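Local coordinates for protein glutamine cyclotransferase (Tannerella forsythia, PDB 6QRO) that probably catalyses the cyclisation of N-terminal glutamine in peptides and proteins to pyroglutamate at a site that holds a zinc ion, at residues Ala132-Ser137 and Tyr286-Asn291; Ser33-Ile38 and Glu295-Glu300; Arg56-Leu61 and Ala108-Arg113; Gly140-Ile145 and Ile160-Ala165. One frame throughout, in Å; residues are numbered along the deposited sequence.

Contact 1: residues Ala132-Ser137 and Tyr286-Asn291. With ZN (zinc ion), chain E.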
loop_
_atom_site.group_PDB
_atom_site.type_symbol
_atom_site.label_atom_id
_atom_site.label_comp_id
_atom_site.label_asym_id
_atom_site.label_seq_id
_atom_site.Cartn_x
_atom_site.Cartn_y
_atom_site.Cartn_z
ATOM N N ALA A 132 -6.396 4.636 8.726
ATOM C CA ALA A 132 -6.355 5.754 7.791
ATOM C C ALA A 132 -4.992 5.846 7.121
ATOM O O ALA A 132 -4.887 5.949 5.898
ATOM C CB ALA A 132 -6.694 7.057 8.516
ATOM N N ASP A 133 -3.933 5.816 7.909
ATOM C CA ASP A 133 -2.615 5.821 7.303
ATOM C C ASP A 133 -2.152 4.413 6.957
ATOM O O ASP A 133 -1.544 4.187 5.904
ATOM C CB ASP A 133 -1.641 6.507 8.247
ATOM C CG ASP A 133 -0.342 6.793 7.601
ATOM O OD1 ASP A 133 -0.351 7.184 6.408
ATOM O OD2 ASP A 133 0.687 6.647 8.298
ATOM N N ASP A 134 -2.469 3.455 7.818
ATOM C CA ASP A 134 -2.055 2.062 7.649
ATOM C C ASP A 134 -3.155 1.333 6.863
ATOM O O ASP A 134 -4.057 0.692 7.406
ATOM C CB ASP A 134 -1.757 1.476 9.030
ATOM C CG ASP A 134 -1.270 0.053 8.996
ATOM O OD1 ASP A 134 -1.065 -0.485 7.891
ATOM O OD2 ASP A 134 -1.027 -0.494 10.106
ATOM N N GLY A 135 -3.067 1.452 5.536
ATOM C CA GLY A 135 -4.122 1.002 4.651
ATOM C C GLY A 135 -4.682 2.093 3.756
ATOM O O GLY A 135 -4.578 2.001 2.534
ATOM N N GLY A 136 -5.279 3.130 4.354
ATOM C CA GLY A 136 -5.971 4.150 3.573
ATOM C C GLY A 136 -5.069 5.022 2.720
ATOM O O GLY A 136 -5.402 5.341 1.577
ATOM N N SER A 137 -3.930 5.443 3.262
ATOM C CA SER A 137 -3.097 6.411 2.555
ATOM C C SER A 137 -2.560 5.840 1.243
ATOM O O SER A 137 -2.659 6.482 0.189
ATOM C CB SER A 137 -1.983 6.910 3.482
ATOM O OG SER A 137 -1.058 5.893 3.812
ATOM N N TYR A 286 1.011 6.241 16.249
ATOM C CA TYR A 286 -0.369 5.802 16.067
ATOM C C TYR A 286 -0.479 4.379 15.534
ATOM O O TYR A 286 -1.596 3.853 15.472
ATOM C CB TYR A 286 -1.082 6.763 15.095
ATOM C CG TYR A 286 -0.353 6.800 13.766
ATOM C CD1 TYR A 286 -0.415 5.729 12.871
ATOM C CD2 TYR A 286 0.460 7.874 13.440
ATOM C CE1 TYR A 286 0.288 5.740 11.691
ATOM C CE2 TYR A 286 1.156 7.895 12.257
ATOM C CZ TYR A 286 1.065 6.822 11.384
ATOM O OH TYR A 286 1.764 6.835 10.191
ATOM N N TRP A 287 0.635 3.786 15.095
ATOM C CA TRP A 287 0.617 2.500 14.405
ATOM C C TRP A 287 -0.018 1.429 15.281
ATOM O O TRP A 287 0.400 1.219 16.428
ATOM C CB TRP A 287 2.033 2.070 14.043
ATOM C CG TRP A 287 2.134 0.818 13.216
ATOM C CD1 TRP A 287 1.733 0.650 11.925
ATOM C CD2 TRP A 287 2.650 -0.458 13.641
ATOM N NE1 TRP A 287 2.006 -0.633 11.501
ATOM C CE2 TRP A 287 2.549 -1.338 12.542
ATOM C CE3 TRP A 287 3.196 -0.936 14.839
ATOM C CZ2 TRP A 287 2.984 -2.669 12.606
ATOM C CZ3 TRP A 287 3.621 -2.262 14.896
ATOM C CH2 TRP A 287 3.505 -3.107 13.789
ATOM N N HIS A 288 -1.028 0.757 14.722
ATOM C CA HIS A 288 -1.804 -0.290 15.386
ATOM C C HIS A 288 -2.390 0.204 16.704
ATOM O O HIS A 288 -2.524 -0.542 17.675
ATOM C CB HIS A 288 -0.968 -1.549 15.551
ATOM C CG HIS A 288 -0.666 -2.222 14.256
ATOM N ND1 HIS A 288 -0.098 -3.479 14.177
ATOM C CD2 HIS A 288 -0.889 -1.831 12.981
ATOM C CE1 HIS A 288 0.047 -3.818 12.910
ATOM N NE2 HIS A 288 -0.423 -2.833 12.163
ATOM N N THR A 289 -2.735 1.484 16.738
ATOM C CA THR A 289 -3.543 2.082 17.783
ATOM C C THR A 289 -4.821 2.617 17.158
ATOM O O THR A 289 -4.989 2.634 15.931
ATOM C CB THR A 289 -2.808 3.228 18.496
ATOM O OG1 THR A 289 -2.788 4.369 17.637
ATOM C CG2 THR A 289 -1.388 2.832 18.868
ATOM N N GLN A 290 -5.740 3.038 18.012
ATOM C CA GLN A 290 -6.930 3.715 17.524
ATOM C C GLN A 290 -6.693 5.209 17.280
ATOM O O GLN A 290 -7.649 5.953 17.038
ATOM C CB GLN A 290 -8.103 3.404 18.449
ATOM C CG GLN A 290 -8.473 1.941 18.214
ATOM C CD GLN A 290 -9.841 1.549 18.699
ATOM O OE1 GLN A 290 -10.390 2.159 19.607
ATOM N NE2 GLN A 290 -10.402 0.503 18.094
ATOM N N ASN A 291 -5.436 5.647 17.392
ATOM C CA ASN A 291 -4.971 6.965 16.997
ATOM C C ASN A 291 -4.644 7.059 15.509
ATOM O O ASN A 291 -4.260 8.132 15.033
ATOM C CB ASN A 291 -3.727 7.321 17.817
ATOM C CG ASN A 291 -4.022 7.442 19.291
ATOM O OD1 ASN A 291 -5.153 7.700 19.681
ATOM N ND2 ASN A 291 -3.021 7.210 20.118
HETATM ZN ZN ZN E . -0.438 -2.389 9.873
HETATM O O HOH W 1 1.308 -2.191 9.888
#

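Contact 2: residues Ser33-Ile38 and Glu295-Glu300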
loop_
_atom_site.group_PDB
_atom_site.type_symbol
_atom_site.label_atom_id
_atom_site.label_comp_id
_atom_site.label_asym_id
_atom_site.label_seq_id
_atom_site.Cartn_x
_atom_site.Cartn_y
_atom_site.Cartn_z
ATOM N N SER A 33 -7.602 15.452 -3.678
ATOM C CA SER A 33 -8.445 14.334 -4.102
ATOM C C SER A 33 -8.007 13.030 -3.445
ATOM O O SER A 33 -8.834 12.269 -2.941
ATOM C CB SER A 33 -8.430 14.194 -5.621
ATOM O OG SER A 33 -8.977 12.939 -5.984
ATOM N N ALA A 34 -6.706 12.752 -3.455
ATOM C CA ALA A 34 -6.202 11.567 -2.769
ATOM C C ALA A 34 -6.622 11.590 -1.308
ATOM O O ALA A 34 -6.912 10.543 -0.735
ATOM C CB ALA A 34 -4.679 11.485 -2.898
ATOM N N TYR A 35 -6.678 12.785 -0.713
ATOM C CA TYR A 35 -7.169 12.948 0.651
ATOM C C TYR A 35 -8.628 12.510 0.770
ATOM O O TYR A 35 -8.992 11.776 1.699
ATOM C CB TYR A 35 -6.996 14.420 1.083
ATOM C CG TYR A 35 -7.292 14.691 2.555
ATOM C CD1 TYR A 35 -8.589 14.637 3.052
ATOM C CD2 TYR A 35 -6.260 14.979 3.454
ATOM C CE1 TYR A 35 -8.854 14.850 4.399
ATOM C CE2 TYR A 35 -6.523 15.198 4.811
ATOM C CZ TYR A 35 -7.821 15.138 5.263
ATOM O OH TYR A 35 -8.116 15.351 6.588
ATOM N N ALA A 36 -9.477 12.917 -0.178
ATOM C CA ALA A 36 -10.883 12.511 -0.131
ATOM C C ALA A 36 -11.059 11.002 -0.345
ATOM O O ALA A 36 -11.948 10.395 0.254
ATOM C CB ALA A 36 -11.684 13.324 -1.150
ATOM N N TYR A 37 -10.222 10.381 -1.181
ATOM C CA TYR A 37 -10.277 8.934 -1.380
ATOM C C TYR A 37 -9.907 8.178 -0.093
ATOM O O TYR A 37 -10.511 7.146 0.225
ATOM C CB TYR A 37 -9.337 8.538 -2.514
ATOM C CG TYR A 37 -9.830 8.773 -3.926
ATOM C CD1 TYR A 37 -11.108 8.403 -4.321
ATOM C CD2 TYR A 37 -9.005 9.375 -4.868
ATOM C CE1 TYR A 37 -11.545 8.615 -5.636
ATOM C CE2 TYR A 37 -9.433 9.602 -6.175
ATOM C CZ TYR A 37 -10.697 9.213 -6.547
ATOM O OH TYR A 37 -11.119 9.448 -7.830
ATOM N N ILE A 38 -8.895 8.661 0.640
ATOM C CA ILE A 38 -8.591 8.109 1.958
ATOM C C ILE A 38 -9.796 8.258 2.881
ATOM O O ILE A 38 -10.196 7.310 3.565
ATOM C CB ILE A 38 -7.354 8.799 2.564
ATOM C CG1 ILE A 38 -6.110 8.592 1.713
ATOM C CG2 ILE A 38 -7.105 8.315 4.000
ATOM C CD1 ILE A 38 -4.888 9.383 2.276
ATOM N N GLU A 295 -7.004 12.309 11.486
ATOM C CA GLU A 295 -6.391 13.429 12.193
ATOM C C GLU A 295 -4.923 13.597 11.819
ATOM O O GLU A 295 -4.400 14.713 11.874
ATOM C CB GLU A 295 -6.540 13.250 13.713
ATOM C CG GLU A 295 -7.957 13.542 14.267
ATOM C CD GLU A 295 -8.205 12.933 15.666
ATOM O OE1 GLU A 295 -8.634 13.658 16.593
ATOM O OE2 GLU A 295 -8.007 11.707 15.825
ATOM N N ASN A 296 -4.257 12.530 11.375
ATOM C CA ASN A 296 -2.835 12.605 11.071
ATOM C C ASN A 296 -2.538 12.838 9.596
ATOM O O ASN A 296 -1.408 13.209 9.268
ATOM C CB ASN A 296 -2.126 11.305 11.462
ATOM C CG ASN A 296 -2.341 10.922 12.900
ATOM O OD1 ASN A 296 -2.114 11.716 13.815
ATOM N ND2 ASN A 296 -2.814 9.688 13.109
ATOM N N ILE A 297 -3.520 12.682 8.708
ATOM C CA ILE A 297 -3.222 12.721 7.279
ATOM C C ILE A 297 -2.819 14.136 6.879
ATOM O O ILE A 297 -3.486 15.115 7.238
ATOM C CB ILE A 297 -4.426 12.206 6.465
ATOM C CG1 ILE A 297 -4.865 10.832 6.997
ATOM C CG2 ILE A 297 -4.103 12.192 4.971
ATOM C CD1 ILE A 297 -3.819 9.711 6.873
ATOM N N ASP A 298 -1.714 14.237 6.127
ATOM C CA ASP A 298 -1.060 15.484 5.739
ATOM C C ASP A 298 -1.022 15.535 4.221
ATOM O O ASP A 298 -0.360 14.704 3.587
ATOM C CB ASP A 298 0.360 15.525 6.328
ATOM C CG ASP A 298 1.049 16.889 6.211
ATOM O OD1 ASP A 298 0.661 17.737 5.379
ATOM O OD2 ASP A 298 2.034 17.092 6.962
ATOM N N ARG A 299 -1.723 16.513 3.642
ATOM C CA ARG A 299 -1.766 16.662 2.189
ATOM C C ARG A 299 -0.374 16.836 1.598
ATOM O O ARG A 299 -0.086 16.307 0.522
ATOM C CB ARG A 299 -2.668 17.841 1.834
ATOM C CG ARG A 299 -4.139 17.487 2.004
ATOM C CD ARG A 299 -5.051 18.655 1.795
ATOM N NE ARG A 299 -4.731 19.681 2.783
ATOM C CZ ARG A 299 -5.454 20.773 2.995
ATOM N NH1 ARG A 299 -6.572 20.976 2.292
ATOM N NH2 ARG A 299 -5.074 21.638 3.927
ATOM N N GLU A 300 0.517 17.539 2.307
ATOM C CA GLU A 300 1.885 17.697 1.820
ATOM C C GLU A 300 2.650 16.378 1.790
ATOM O O GLU A 300 3.446 16.145 0.880
ATOM C CB GLU A 300 2.625 18.750 2.628
ATOM C CG GLU A 300 3.907 19.189 1.940
ATOM C CD GLU A 300 3.752 19.399 0.452
ATOM O OE1 GLU A 300 4.377 18.622 -0.330
ATOM O OE2 GLU A 300 3.042 20.361 0.073
HETATM O O HOH W 2 -5.965 15.364 8.475
#

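Contact 3: residues Arg56-Leu61 and Ala108-Arg113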
loop_
_atom_site.group_PDB
_atom_site.type_symbol
_atom_site.label_atom_id
_atom_site.label_comp_id
_atom_site.label_asym_id
_atom_site.label_seq_id
_atom_site.Cartn_x
_atom_site.Cartn_y
_atom_site.Cartn_z
ATOM N N ARG A 56 -18.325 -3.302 1.268
ATOM C CA ARG A 56 -18.683 -2.050 0.611
ATOM C C ARG A 56 -17.451 -1.334 0.077
ATOM O O ARG A 56 -17.493 -0.714 -0.998
ATOM C CB ARG A 56 -19.464 -1.150 1.559
ATOM C CG ARG A 56 -20.908 -1.516 1.678
ATOM C CD ARG A 56 -21.665 -0.404 2.375
ATOM N NE ARG A 56 -22.918 -0.845 2.978
ATOM C CZ ARG A 56 -23.958 -1.312 2.287
ATOM N NH1 ARG A 56 -23.922 -1.383 0.965
ATOM N NH2 ARG A 56 -25.051 -1.697 2.925
ATOM N N CYS A 57 -16.348 -1.395 0.826
ATOM C CA CYS A 57 -15.125 -0.742 0.391
ATOM C C CYS A 57 -14.500 -1.457 -0.805
ATOM O O CYS A 57 -13.956 -0.807 -1.702
ATOM C CB CYS A 57 -14.147 -0.671 1.551
ATOM S SG CYS A 57 -12.806 0.371 1.189
ATOM N N ALA A 58 -14.558 -2.792 -0.834
ATOM C CA ALA A 58 -14.115 -3.543 -2.009
ATOM C C ALA A 58 -14.824 -3.080 -3.283
ATOM O O ALA A 58 -14.183 -2.879 -4.322
ATOM C CB ALA A 58 -14.344 -5.035 -1.786
ATOM N N ASP A 59 -16.157 -2.952 -3.240
ATOM C CA ASP A 59 -16.873 -2.414 -4.399
ATOM C C ASP A 59 -16.386 -1.023 -4.735
ATOM O O ASP A 59 -16.170 -0.695 -5.905
ATOM C CB ASP A 59 -18.393 -2.371 -4.177
ATOM C CG ASP A 59 -19.049 -3.706 -4.360
ATOM O OD1 ASP A 59 -18.456 -4.573 -5.017
ATOM O OD2 ASP A 59 -20.185 -3.886 -3.889
ATOM N N TYR A 60 -16.184 -0.199 -3.712
ATOM C CA TYR A 60 -15.813 1.186 -3.941
ATOM C C TYR A 60 -14.454 1.278 -4.628
ATOM O O TYR A 60 -14.302 1.983 -5.635
ATOM C CB TYR A 60 -15.826 1.934 -2.612
ATOM C CG TYR A 60 -15.294 3.311 -2.723
ATOM C CD1 TYR A 60 -16.027 4.299 -3.372
ATOM C CD2 TYR A 60 -14.068 3.646 -2.172
ATOM C CE1 TYR A 60 -15.544 5.573 -3.480
ATOM C CE2 TYR A 60 -13.579 4.930 -2.276
ATOM C CZ TYR A 60 -14.318 5.881 -2.934
ATOM O OH TYR A 60 -13.835 7.154 -3.038
ATOM N N LEU A 61 -13.471 0.523 -4.134
ATOM C CA LEU A 61 -12.129 0.586 -4.704
ATOM C C LEU A 61 -12.100 0.092 -6.148
ATOM O O LEU A 61 -11.579 0.773 -7.034
ATOM C CB LEU A 61 -11.184 -0.245 -3.851
ATOM C CG LEU A 61 -10.949 0.339 -2.464
ATOM C CD1 LEU A 61 -10.022 -0.587 -1.691
ATOM C CD2 LEU A 61 -10.351 1.723 -2.625
ATOM N N ALA A 108 -0.415 -1.434 -2.833
ATOM C CA ALA A 108 -0.644 -1.037 -1.452
ATOM C C ALA A 108 -1.674 -1.990 -0.877
ATOM O O ALA A 108 -2.421 -2.635 -1.612
ATOM C CB ALA A 108 -1.117 0.410 -1.319
ATOM N N HIS A 109 -1.702 -2.081 0.442
ATOM C CA HIS A 109 -2.729 -2.872 1.094
ATOM C C HIS A 109 -3.906 -1.992 1.500
ATOM O O HIS A 109 -3.750 -0.805 1.796
ATOM C CB HIS A 109 -2.166 -3.631 2.299
ATOM C CG HIS A 109 -2.259 -2.907 3.608
ATOM N ND1 HIS A 109 -3.376 -2.959 4.409
ATOM C CD2 HIS A 109 -1.345 -2.165 4.282
ATOM C CE1 HIS A 109 -3.153 -2.269 5.514
ATOM N NE2 HIS A 109 -1.931 -1.767 5.456
ATOM N N TRP A 110 -5.107 -2.575 1.437
ATOM C CA TRP A 110 -6.310 -1.814 1.674
ATOM C C TRP A 110 -7.116 -2.272 2.880
ATOM O O TRP A 110 -7.976 -1.514 3.338
ATOM C CB TRP A 110 -7.209 -1.843 0.428
ATOM C CG TRP A 110 -7.948 -3.121 0.118
ATOM C CD1 TRP A 110 -7.495 -4.190 -0.587
ATOM C CD2 TRP A 110 -9.321 -3.398 0.432
ATOM N NE1 TRP A 110 -8.493 -5.140 -0.702
ATOM C CE2 TRP A 110 -9.624 -4.667 -0.095
ATOM C CE3 TRP A 110 -10.320 -2.693 1.116
ATOM C CZ2 TRP A 110 -10.883 -5.248 0.036
ATOM C CZ3 TRP A 110 -11.577 -3.272 1.237
ATOM C CH2 TRP A 110 -11.844 -4.535 0.703
ATOM N N ASP A 111 -6.835 -3.447 3.440
ATOM C CA ASP A 111 -7.536 -3.883 4.644
ATOM C C ASP A 111 -7.075 -3.090 5.868
ATOM O O ASP A 111 -5.983 -2.513 5.905
ATOM C CB ASP A 111 -7.308 -5.377 4.902
ATOM C CG ASP A 111 -5.841 -5.727 5.101
ATOM O OD1 ASP A 111 -5.011 -5.388 4.235
ATOM O OD2 ASP A 111 -5.512 -6.338 6.145
ATOM N N SER A 112 -7.916 -3.102 6.901
ATOM C CA SER A 112 -7.574 -2.543 8.204
ATOM C C SER A 112 -7.389 -3.653 9.229
ATOM O O SER A 112 -8.127 -4.648 9.231
ATOM C CB SER A 112 -8.632 -1.558 8.686
ATOM O OG SER A 112 -8.788 -0.564 7.717
ATOM N N ARG A 113 -6.412 -3.457 10.104
ATOM C CA ARG A 113 -6.073 -4.447 11.115
ATOM C C ARG A 113 -7.236 -4.688 12.068
ATOM O O ARG A 113 -7.876 -3.732 12.527
ATOM C CB ARG A 113 -4.856 -3.986 11.913
ATOM C CG ARG A 113 -4.485 -4.921 13.033
ATOM C CD ARG A 113 -3.016 -4.831 13.255
ATOM N NE ARG A 113 -2.495 -5.697 14.305
ATOM C CZ ARG A 113 -2.410 -7.021 14.198
ATOM N NH1 ARG A 113 -2.874 -7.637 13.112
ATOM N NH2 ARG A 113 -1.902 -7.736 15.192
#

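Contact 4: residues Gly140-Ile145 and Ile160-Ala165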
loop_
_atom_site.group_PDB
_atom_site.type_symbol
_atom_site.label_atom_id
_atom_site.label_comp_id
_atom_site.label_asym_id
_atom_site.label_seq_id
_atom_site.Cartn_x
_atom_site.Cartn_y
_atom_site.Cartn_z
ATOM N N GLY A 140 -5.309 5.568 -1.303
ATOM C CA GLY A 140 -5.803 6.860 -1.757
ATOM C C GLY A 140 -4.885 7.523 -2.763
ATOM O O GLY A 140 -5.346 8.061 -3.774
ATOM N N ILE A 141 -3.574 7.455 -2.528
ATOM C CA ILE A 141 -2.616 8.026 -3.474
ATOM C C ILE A 141 -2.717 7.323 -4.823
ATOM O O ILE A 141 -2.774 7.971 -5.879
ATOM C CB ILE A 141 -1.190 7.989 -2.893
ATOM C CG1 ILE A 141 -1.079 9.027 -1.765
ATOM C CG2 ILE A 141 -0.161 8.228 -3.992
ATOM C CD1 ILE A 141 0.318 9.171 -1.137
ATOM N N LEU A 142 -2.777 5.991 -4.808
ATOM C CA LEU A 142 -2.882 5.219 -6.043
ATOM C C LEU A 142 -4.226 5.440 -6.738
ATOM O O LEU A 142 -4.340 5.237 -7.950
ATOM C CB LEU A 142 -2.684 3.730 -5.746
ATOM C CG LEU A 142 -1.283 3.286 -5.321
ATOM C CD1 LEU A 142 -1.260 1.766 -5.169
ATOM C CD2 LEU A 142 -0.253 3.759 -6.335
ATOM N N LEU A 143 -5.258 5.805 -5.979
ATOM C CA LEU A 143 -6.552 6.146 -6.560
ATOM C C LEU A 143 -6.485 7.429 -7.382
ATOM O O LEU A 143 -7.097 7.520 -8.456
ATOM C CB LEU A 143 -7.585 6.286 -5.443
ATOM C CG LEU A 143 -8.147 4.970 -4.919
ATOM C CD1 LEU A 143 -9.083 5.190 -3.725
ATOM C CD2 LEU A 143 -8.901 4.338 -6.068
ATOM N N GLU A 144 -5.770 8.437 -6.884
ATOM C CA GLU A 144 -5.565 9.666 -7.646
ATOM C C GLU A 144 -4.644 9.424 -8.848
ATOM O O GLU A 144 -4.851 10.000 -9.924
ATOM C CB GLU A 144 -5.017 10.747 -6.705
ATOM C CG GLU A 144 -4.578 12.052 -7.338
ATOM C CD GLU A 144 -5.710 12.746 -8.087
ATOM O OE1 GLU A 144 -5.411 13.640 -8.905
ATOM O OE2 GLU A 144 -6.895 12.418 -7.845
ATOM N N ILE A 145 -3.620 8.574 -8.690
ATOM C CA ILE A 145 -2.794 8.176 -9.834
ATOM C C ILE A 145 -3.659 7.605 -10.950
ATOM O O ILE A 145 -3.467 7.923 -12.128
ATOM C CB ILE A 145 -1.702 7.180 -9.413
ATOM C CG1 ILE A 145 -0.742 7.835 -8.422
ATOM C CG2 ILE A 145 -0.967 6.627 -10.641
ATOM C CD1 ILE A 145 0.573 7.126 -8.297
ATOM N N ILE A 160 -2.307 -1.269 -11.028
ATOM C CA ILE A 160 -2.542 -0.839 -9.658
ATOM C C ILE A 160 -3.124 -2.043 -8.938
ATOM O O ILE A 160 -4.128 -2.615 -9.382
ATOM C CB ILE A 160 -3.467 0.392 -9.593
ATOM C CG1 ILE A 160 -2.769 1.616 -10.187
ATOM C CG2 ILE A 160 -3.882 0.714 -8.164
ATOM C CD1 ILE A 160 -3.574 2.896 -10.120
ATOM N N VAL A 161 -2.478 -2.463 -7.853
ATOM C CA VAL A 161 -2.895 -3.658 -7.122
ATOM C C VAL A 161 -3.099 -3.283 -5.655
ATOM O O VAL A 161 -2.171 -2.793 -4.998
ATOM C CB VAL A 161 -1.880 -4.806 -7.261
ATOM C CG1 VAL A 161 -2.356 -6.017 -6.475
ATOM C CG2 VAL A 161 -1.687 -5.171 -8.732
ATOM N N PHE A 162 -4.317 -3.495 -5.162
ATOM C CA PHE A 162 -4.673 -3.296 -3.764
ATOM C C PHE A 162 -4.739 -4.668 -3.105
ATOM O O PHE A 162 -5.619 -5.470 -3.426
ATOM C CB PHE A 162 -6.015 -2.575 -3.619
ATOM C CG PHE A 162 -6.070 -1.228 -4.305
ATOM C CD1 PHE A 162 -5.012 -0.355 -4.224
ATOM C CD2 PHE A 162 -7.180 -0.855 -5.035
ATOM C CE1 PHE A 162 -5.055 0.888 -4.851
ATOM C CE2 PHE A 162 -7.225 0.377 -5.677
ATOM C CZ PHE A 162 -6.151 1.254 -5.576
ATOM N N PHE A 163 -3.810 -4.941 -2.197
ATOM C CA PHE A 163 -3.744 -6.246 -1.541
ATOM C C PHE A 163 -4.573 -6.301 -0.257
ATOM O O PHE A 163 -4.491 -5.415 0.601
ATOM C CB PHE A 163 -2.289 -6.621 -1.249
ATOM C CG PHE A 163 -1.532 -7.038 -2.473
ATOM C CD1 PHE A 163 -2.044 -8.023 -3.301
ATOM C CD2 PHE A 163 -0.306 -6.499 -2.766
ATOM C CE1 PHE A 163 -1.366 -8.439 -4.414
ATOM C CE2 PHE A 163 0.389 -6.907 -3.891
ATOM C CZ PHE A 163 -0.150 -7.882 -4.719
ATOM N N ASP A 164 -5.333 -7.374 -0.117
ATOM C CA ASP A 164 -6.168 -7.616 1.047
ATOM C C ASP A 164 -5.407 -8.396 2.119
ATOM O O ASP A 164 -4.354 -8.992 1.863
ATOM C CB ASP A 164 -7.425 -8.388 0.636
ATOM C CG ASP A 164 -8.592 -8.158 1.572
ATOM O OD1 ASP A 164 -8.399 -7.548 2.649
ATOM O OD2 ASP A 164 -9.702 -8.607 1.223
ATOM N N ALA A 165 -5.958 -8.366 3.335
ATOM C CA ALA A 165 -5.554 -9.264 4.422
ATOM C C ALA A 165 -4.049 -9.197 4.676
ATOM O O ALA A 165 -3.413 -10.204 5.002
ATOM C CB ALA A 165 -6.005 -10.704 4.148
#

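Contact 1: residues Ala132-Ser137 and Tyr286-Asn291
Asp134 and His288 meet on a shared zinc ion, so this is a buried, metal-bridged contact. It joins the start of helix 132-151 to the loop between strand 269-273 and helix 299-314. Asp134 OD2 binds the zinc at 2.0 Å, and His288 NE2 binds it at 2.3 Å. Asp167 and a water also bind the metal. The Asp134 carboxylate and the His288 imidazole are nearly coplanar, with planes 5° apart, and OD2 sits at the ring edge. The other carboxylate oxygen, Asp134 OD1, is hydrogen-bonded to His109. Trp287 lies against one face of the His288 ring: its CE2 is 3.3 Å above the plane, over the centre. Trp287 NE1 is also 3.3 Å from Asp134 OD2, but the angle is poor for a hydrogen bond. The loop is folded by a type II turn from Tyr286 to Thr289. Thr289 N and OG1 both donate to Tyr286 O, from the same face of its carbonyl plane. Asp133 OD1 is hydrogen-bonded to Gly210 N; the modelled approach of Asp133 to Tyr286 is doubtful. The zinc, with its bound water, would probably act as a Lewis acid, as in mammalian glutaminyl cyclases.

Contact 2: residues Ser33-Ile38 and Glu295-Glu300
Tyr35 and Ile38, one turn apart on helix 31-43, pack on Ile297 and Arg299 where the chain enters helix 299-314. Asp298 is the N-cap of that helix, its OD1 accepting from Glu300 N at 3.1 Å. Tyr35 holds CG anti to its backbone N (chi1 -172°), which places the ring against Ile297 and Arg299. The ring carbon Tyr35 CD2 lies 3.6 Å from Arg299 CG and 3.8 Å from Ile297 CG2; both approach the ring obliquely. Ile297 uses the branch CG2, which is anti to its own backbone N, and this one methyl serves both helix residues. Ile38 CD1 approaches the same methyl, Ile297 CG2, at 4.0 Å, at the end of an extended chain (chi2 176°). Arg299 touches with its aliphatic stem; its chain then bends at chi3 (-61°). Water 2 lies in the plane of the Tyr35 ring, at its edge. Tyr35 OH donates to it at 2.9 Å, and it donates to Ile297 O at 2.8 Å. Across the join the side chains meet through carbon atoms alone, while this water links the phenol hydroxyl to a backbone carbonyl.

Contact 3: residues Arg56-Leu61 and Ala108-Arg113
Trp110, just past the end of strand 103-109, carries a buried contact between helix 52-67 and the loop that leaves this strand, meeting Cys57, Ala58 and Leu61. Its CG sits between the backbone N and the carbonyl carbon (chi1 74°), and the indole reaches across to the helix. Leu61 CD1 lies over one face of the indole, toward the rim, 3.5 Å from Trp110 CE3. The far end of the six-membered ring meets the helix surface obliquely. There Ala58 CB is 3.6 Å from Trp110 CH2, and Cys57 CB is 3.7 Å from Trp110 CZ3. Cys57 SG makes a sulfur-aromatic contact, 4.9 Å from the centroid of that ring and 67° off its normal. In this alpha/beta fold of the M28 family, helix 52-67 also rests on strand 86-96, and Trp110 NE1 is hydrogen-bonded to Gln90 O in that strand. The residues flanking Trp110 turn to the zinc site. His109 ND1 donates to Asp111 OD1 at 2.9 Å, from above the carboxylate plane, and Asp111 OD2 is hydrogen-bonded to the backbone N of the zinc ligand Asp167.

Contact 4: residues Gly140-Ile145 and Ile160-Ala165
Leu142 and Phe162 both hold CG anti to the carbonyl carbon (chi1 -69° and -57°), and these torsions bring the leucine chain against the end of the phenyl ring. The contact belongs to a beta-alpha-beta unit. Strand 103-109 leads through helix 132-151 to strand 157-163, which lies beside it in parallel. The helix segment runs roughly antiparallel to the strand segment, at 156°, and the two axes come within 9.7 Å. The Leu142 and Phe162 side chains lie alongside, pointing opposite ways. Leu142 CB sits in the plane of the ring, at its edge, 3.8 Å from Phe162 CE1. Leu142 CD1 touches the same ring carbon at 3.9 Å. Leu143 lies roughly perpendicular to the phenyl side chain and meets it more loosely, with Leu143 CD2 4.2 Å from Phe162 CZ. Ile160, two residues earlier on the strand, also faces the helix. Its CG2 branch packs against Leu142 CB at 4.0 Å. Every side chain that touches is buried and apolar, so the helix is held on the sheet by van der Waals contact. Leu142 also packs on Leu106 of the neighbouring strand, and Leu143 packs on Tyr37 and Gln41 of helix 31-43. The other branch of Ile160 reaches the helix backbone, where its CD1 comes to 3.3 Å from Leu142 O.

In the fold
Contacts 1, 3 and 4 are buried, while contact 2 is only partly so. Contact 4 lies nearest the centre of the chain and contact 2 farthest from it. Helix 132-151 serves both contact 1, with its first turn, and contact 4, with its middle. Contacts 3 and 4 share the sheet, where the neighbouring strands 103-109 and 157-163 are joined by backbone hydrogen bonds. Contact 1 is metal chemistry, contacts 3 and 4 are apolar, and contact 2 is apolar with a bridging water. Contacts 1 and 3 touch at the metal site. Contact 2 reaches contact 4 through Ser33 and Glu144, and contact 1 through Asn296 and Asn291.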